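Long-range contact in glycosyl hydrolase BlGH5_18 (Bifidobacterium longum subsp. infantis, PDB 7LQX), which probably hydrolyses glycosidic bonds in the breakdown of N-glycans, as a family 5, subfamily 18 glycoside hydrolase: residues A223-W234 and A265-E276. Sequence-based numbering, arbitrary orientation.
Sequences ANLGDMTTIHSW and ARNPDRPVWLQE. With EDO (1,2-ethanediol), chain D.
Strands 229-233 and 272-276 are parallel neighbours in the (beta/alpha)8 barrel of this GH5 enzyme, joined by a beta-alpha-beta crossover through helix 248-264. T229 N donates to P271 O, W273 N to T229 O and I231 N to W273 O, which sets the register. Near the C-terminal end I231 O accepts from E276 N and, weakly, from Q275 N.

Before the strands, R270 reaches into the loop after helix 219-224. Its extended chain, CG anti to the backbone N (chi1 179°), carries the guanidinium across to the 225-226 carbonyls. R270 NE donates to T229 OG1 at 2.8 Å, in the guanidinium plane. R270 NH1 donates to G226 O at 2.8 Å and R270 NH2 to L225 O at 3.0 Å, the latter from above the carbonyl plane. A223 O lies over one face of the group and M228 CA over the opposite face. A methionine here would probably leave the L225 and G226 carbonyls without these donors and let the loop shift. Nearby, the R266 guanidinium stacks on the N224 amide, the planes 6° apart, and R266 N donates to N224 OD1.

At the C-terminal ends, where GH5 enzymes keep their active site, E276 lies across H232. E276, at the end of the seventh strand, is probably the catalytic nucleophile, as in other GH5 enzymes. E276 CG sits 3.5 Å from the H232 ring centroid, over the face. Q275 NE2 donates to H232 NE2 at 2.8 Å near the ring plane, while H232 ND1 is hydrogen-bonded to E163. E276 OE2 forms a salt bridge with R64 and accepts from O1 of a bound ethanediol. E276 OE1 takes the indole N-H of W234, NE1 to OE1 3.0 Å, in the ring plane.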
loop_
_atom_site.group_PDB
_atom_site.type_symbol
_atom_site.label_atom_id
_atom_site.label_comp_id
_atom_site.label_asym_id
_atom_site.label_seq_id
_atom_site.Cartn_x
_atom_site.Cartn_y
_atom_site.Cartn_z
ATOM N N ALA A 223 -15.413 20.335 -16.783
ATOM C CA ALA A 223 -15.837 21.722 -16.915
ATOM C C ALA A 223 -17.274 21.951 -16.470
ATOM O O ALA A 223 -17.791 23.061 -16.635
ATOM C CB ALA A 223 -15.624 22.195 -18.358
ATOM N N ASN A 224 -17.924 20.942 -15.897
ATOM C CA ASN A 224 -19.293 21.120 -15.424
ATOM C C ASN A 224 -19.594 20.472 -14.084
ATOM O O ASN A 224 -20.445 20.990 -13.359
ATOM C CB ASN A 224 -20.302 20.625 -16.457
ATOM C CG ASN A 224 -20.252 21.442 -17.707
ATOM O OD1 ASN A 224 -20.860 22.515 -17.791
ATOM N ND2 ASN A 224 -19.490 20.983 -18.673
ATOM N N LEU A 225 -18.950 19.374 -13.723
ATOM C CA LEU A 225 -19.192 18.754 -12.429
ATOM C C LEU A 225 -18.229 19.335 -11.409
ATOM O O LEU A 225 -17.058 19.579 -11.715
ATOM C CB LEU A 225 -19.034 17.237 -12.514
ATOM C CG LEU A 225 -20.059 16.575 -13.436
ATOM C CD1 LEU A 225 -19.819 15.066 -13.486
ATOM C CD2 LEU A 225 -21.503 16.867 -13.032
ATOM N N GLY A 226 -18.725 19.563 -10.198
ATOM C CA GLY A 226 -17.966 20.283 -9.199
ATOM C C GLY A 226 -18.043 21.776 -9.455
ATOM O O GLY A 226 -18.535 22.227 -10.485
ATOM N N ASP A 227 -17.525 22.562 -8.506
ATOM C CA ASP A 227 -17.750 24.006 -8.526
ATOM C C ASP A 227 -16.775 24.783 -9.397
ATOM O O ASP A 227 -17.092 25.910 -9.788
ATOM C CB ASP A 227 -17.682 24.545 -7.097
ATOM C CG ASP A 227 -18.846 24.091 -6.256
ATOM O OD1 ASP A 227 -19.996 24.246 -6.707
ATOM O OD2 ASP A 227 -18.625 23.582 -5.143
HETATM N N MSE A 228 -15.603 24.234 -9.694
HETATM C CA MSE A 228 -14.628 24.927 -10.523
HETATM C C MSE A 228 -13.901 23.899 -11.367
HETATM O O MSE A 228 -13.685 22.773 -10.924
HETATM C CB MSE A 228 -13.577 25.641 -9.673
HETATM C CG MSE A 228 -14.128 26.637 -8.701
HETATM SE SE MSE A 228 -12.774 27.753 -7.890
HETATM C CE MSE A 228 -12.127 26.542 -6.575
ATOM N N THR A 229 -13.444 24.301 -12.544
ATOM C CA THR A 229 -12.561 23.442 -13.313
ATOM C C THR A 229 -11.190 23.463 -12.666
ATOM O O THR A 229 -10.646 24.538 -12.401
ATOM C CB THR A 229 -12.424 23.972 -14.733
ATOM O OG1 THR A 229 -13.723 24.039 -15.330
ATOM C CG2 THR A 229 -11.513 23.070 -15.551
ATOM N N THR A 230 -10.613 22.295 -12.435
ATOM C CA THR A 230 -9.232 22.220 -11.985
ATOM C C THR A 230 -8.355 21.838 -13.171
ATOM O O THR A 230 -8.726 20.980 -13.975
ATOM C CB THR A 230 -9.056 21.201 -10.858
ATOM O OG1 THR A 230 -9.365 19.892 -11.337
ATOM C CG2 THR A 230 -9.953 21.531 -9.675
ATOM N N ILE A 231 -7.204 22.495 -13.272
ATOM C CA ILE A 231 -6.218 22.238 -14.314
ATOM C C ILE A 231 -4.879 21.989 -13.644
ATOM O O ILE A 231 -4.518 22.681 -12.687
ATOM C CB ILE A 231 -6.127 23.428 -15.291
ATOM C CG1 ILE A 231 -7.452 23.542 -16.050
ATOM C CG2 ILE A 231 -4.943 23.271 -16.237
ATOM C CD1 ILE A 231 -7.558 24.734 -16.922
ATOM N N HIS A 232 -4.147 20.996 -14.147
ATOM C CA HIS A 232 -2.787 20.710 -13.699
ATOM C C HIS A 232 -1.921 20.822 -14.945
ATOM O O HIS A 232 -1.986 19.952 -15.821
ATOM C CB HIS A 232 -2.659 19.310 -13.105
ATOM C CG HIS A 232 -3.402 19.121 -11.823
ATOM N ND1 HIS A 232 -3.351 17.940 -11.117
ATOM C CD2 HIS A 232 -4.222 19.942 -11.128
ATOM C CE1 HIS A 232 -4.091 18.048 -10.029
ATOM N NE2 HIS A 232 -4.650 19.244 -10.026
ATOM N N SER A 233 -1.123 21.882 -15.035
ATOM C CA SER A 233 -0.399 22.221 -16.259
ATOM C C SER A 233 1.065 21.827 -16.127
ATOM O O SER A 233 1.806 22.428 -15.343
ATOM C CB SER A 233 -0.532 23.712 -16.548
ATOM O OG SER A 233 0.143 24.041 -17.740
ATOM N N TRP A 234 1.494 20.863 -16.953
ATOM C CA TRP A 234 2.821 20.252 -16.866
ATOM C C TRP A 234 3.452 20.166 -18.250
ATOM O O TRP A 234 3.075 19.316 -19.063
ATOM C CB TRP A 234 2.731 18.878 -16.210
ATOM C CG TRP A 234 2.447 18.994 -14.760
ATOM C CD1 TRP A 234 1.267 18.729 -14.119
ATOM C CD2 TRP A 234 3.352 19.461 -13.759
ATOM N NE1 TRP A 234 1.396 18.985 -12.773
ATOM C CE2 TRP A 234 2.666 19.433 -12.528
ATOM C CE3 TRP A 234 4.674 19.901 -13.784
ATOM C CZ2 TRP A 234 3.268 19.812 -11.338
ATOM C CZ3 TRP A 234 5.264 20.280 -12.600
ATOM C CH2 TRP A 234 4.565 20.240 -11.395
ATOM N N ALA A 265 -17.429 24.358 -20.646
ATOM C CA ALA A 265 -18.195 24.801 -19.488
ATOM C C ALA A 265 -19.514 25.394 -19.959
ATOM O O ALA A 265 -19.520 26.356 -20.732
ATOM C CB ALA A 265 -17.404 25.862 -18.730
ATOM N N ARG A 266 -20.629 24.838 -19.491
ATOM C CA ARG A 266 -21.921 25.404 -19.857
ATOM C C ARG A 266 -22.180 26.726 -19.145
ATOM O O ARG A 266 -22.957 27.549 -19.640
ATOM C CB ARG A 266 -23.037 24.409 -19.548
ATOM C CG ARG A 266 -22.921 23.105 -20.316
ATOM C CD ARG A 266 -24.136 22.216 -20.119
ATOM N NE ARG A 266 -24.296 21.748 -18.745
ATOM C CZ ARG A 266 -23.758 20.629 -18.265
ATOM N NH1 ARG A 266 -23.018 19.854 -19.043
ATOM N NH2 ARG A 266 -23.967 20.281 -17.005
ATOM N N ASN A 267 -21.565 26.945 -17.991
ATOM C CA ASN A 267 -21.719 28.191 -17.253
ATOM C C ASN A 267 -20.587 29.116 -17.674
ATOM O O ASN A 267 -19.421 28.826 -17.361
ATOM C CB ASN A 267 -21.647 27.913 -15.758
ATOM C CG ASN A 267 -21.493 29.176 -14.923
ATOM O OD1 ASN A 267 -21.735 30.287 -15.391
ATOM N ND2 ASN A 267 -21.075 29.002 -13.672
ATOM N N PRO A 268 -20.859 30.223 -18.372
ATOM C CA PRO A 268 -19.754 31.069 -18.857
ATOM C C PRO A 268 -18.982 31.777 -17.759
ATOM O O PRO A 268 -17.913 32.334 -18.046
ATOM C CB PRO A 268 -20.460 32.078 -19.779
ATOM C CG PRO A 268 -21.830 32.154 -19.239
ATOM C CD PRO A 268 -22.176 30.755 -18.777
ATOM N N ASP A 269 -19.481 31.773 -16.525
ATOM C CA ASP A 269 -18.797 32.368 -15.385
ATOM C C ASP A 269 -18.065 31.338 -14.530
ATOM O O ASP A 269 -17.537 31.696 -13.478
ATOM C CB ASP A 269 -19.802 33.173 -14.551
ATOM C CG ASP A 269 -20.473 34.262 -15.358
ATOM O OD1 ASP A 269 -19.753 34.981 -16.079
ATOM O OD2 ASP A 269 -21.712 34.380 -15.294
ATOM N N ARG A 270 -17.999 30.083 -14.963
ATOM C CA ARG A 270 -17.363 29.055 -14.149
ATOM C C ARG A 270 -15.905 29.405 -13.871
ATOM O O ARG A 270 -15.151 29.702 -14.809
ATOM C CB ARG A 270 -17.433 27.717 -14.868
ATOM C CG ARG A 270 -16.765 26.597 -14.088
ATOM C CD ARG A 270 -16.907 25.311 -14.844
ATOM N NE ARG A 270 -16.286 24.125 -14.249
ATOM C CZ ARG A 270 -16.878 23.309 -13.381
ATOM N NH1 ARG A 270 -18.090 23.586 -12.927
ATOM N NH2 ARG A 270 -16.236 22.224 -12.951
ATOM N N PRO A 271 -15.466 29.377 -12.614
ATOM C CA PRO A 271 -14.049 29.633 -12.329
ATOM C C PRO A 271 -13.162 28.502 -12.818
ATOM O O PRO A 271 -13.533 27.327 -12.775
ATOM C CB PRO A 271 -13.999 29.743 -10.796
ATOM C CG PRO A 271 -15.431 29.977 -10.364
ATOM C CD PRO A 271 -16.249 29.219 -11.376
ATOM N N VAL A 272 -11.975 28.883 -13.277
ATOM C CA VAL A 272 -10.906 27.958 -13.629
ATOM C C VAL A 272 -9.812 28.087 -12.576
ATOM O O VAL A 272 -9.226 29.160 -12.410
ATOM C CB VAL A 272 -10.338 28.261 -15.023
ATOM C CG1 VAL A 272 -9.189 27.316 -15.323
ATOM C CG2 VAL A 272 -11.415 28.136 -16.079
ATOM N N TRP A 273 -9.511 26.994 -11.883
ATOM C CA TRP A 273 -8.437 26.961 -10.898
ATOM C C TRP A 273 -7.238 26.260 -11.530
ATOM O O TRP A 273 -7.302 25.069 -11.831
ATOM C CB TRP A 273 -8.912 26.217 -9.649
ATOM C CG TRP A 273 -7.910 26.205 -8.534
ATOM C CD1 TRP A 273 -6.737 26.889 -8.484
ATOM C CD2 TRP A 273 -8.003 25.481 -7.299
ATOM N NE1 TRP A 273 -6.078 26.628 -7.307
ATOM C CE2 TRP A 273 -6.844 25.779 -6.553
ATOM C CE3 TRP A 273 -8.955 24.625 -6.748
ATOM C CZ2 TRP A 273 -6.607 25.236 -5.294
ATOM C CZ3 TRP A 273 -8.728 24.098 -5.497
ATOM C CH2 TRP A 273 -7.558 24.400 -4.781
ATOM N N LEU A 274 -6.167 27.016 -11.762
ATOM C CA LEU A 274 -4.864 26.442 -12.095
ATOM C C LEU A 274 -4.336 25.841 -10.798
ATOM O O LEU A 274 -3.562 26.452 -10.056
ATOM C CB LEU A 274 -3.959 27.524 -12.640
ATOM C CG LEU A 274 -2.644 27.054 -13.244
ATOM C CD1 LEU A 274 -2.818 25.930 -14.239
ATOM C CD2 LEU A 274 -1.974 28.257 -13.906
ATOM N N GLN A 275 -4.820 24.628 -10.509
ATOM C CA GLN A 275 -4.607 23.981 -9.219
ATOM C C GLN A 275 -3.217 23.386 -9.096
ATOM O O GLN A 275 -2.739 23.201 -7.970
ATOM C CB GLN A 275 -5.710 22.930 -9.030
ATOM C CG GLN A 275 -5.728 22.266 -7.672
ATOM C CD GLN A 275 -6.779 21.177 -7.550
ATOM O OE1 GLN A 275 -7.673 21.239 -6.691
ATOM N NE2 GLN A 275 -6.687 20.190 -8.393
ATOM N N GLU A 276 -2.559 23.103 -10.218
ATOM C CA GLU A 276 -1.139 22.832 -10.220
ATOM C C GLU A 276 -0.485 23.484 -11.419
ATOM O O GLU A 276 -0.976 23.360 -12.544
ATOM C CB GLU A 276 -0.802 21.339 -10.344
ATOM C CG GLU A 276 -1.247 20.505 -9.194
ATOM C CD GLU A 276 -0.929 19.045 -9.359
ATOM O OE1 GLU A 276 -0.256 18.652 -10.344
ATOM O OE2 GLU A 276 -1.408 18.280 -8.496
HETATM C C1 EDO D . 1.072 16.214 -8.734
HETATM O O1 EDO D . -0.303 15.994 -9.049
HETATM C C2 EDO D . 1.514 15.136 -7.749
HETATM O O2 EDO D . 1.303 13.852 -8.359
HETATM O O HOH W 1 -20.050 25.035 -16.289
#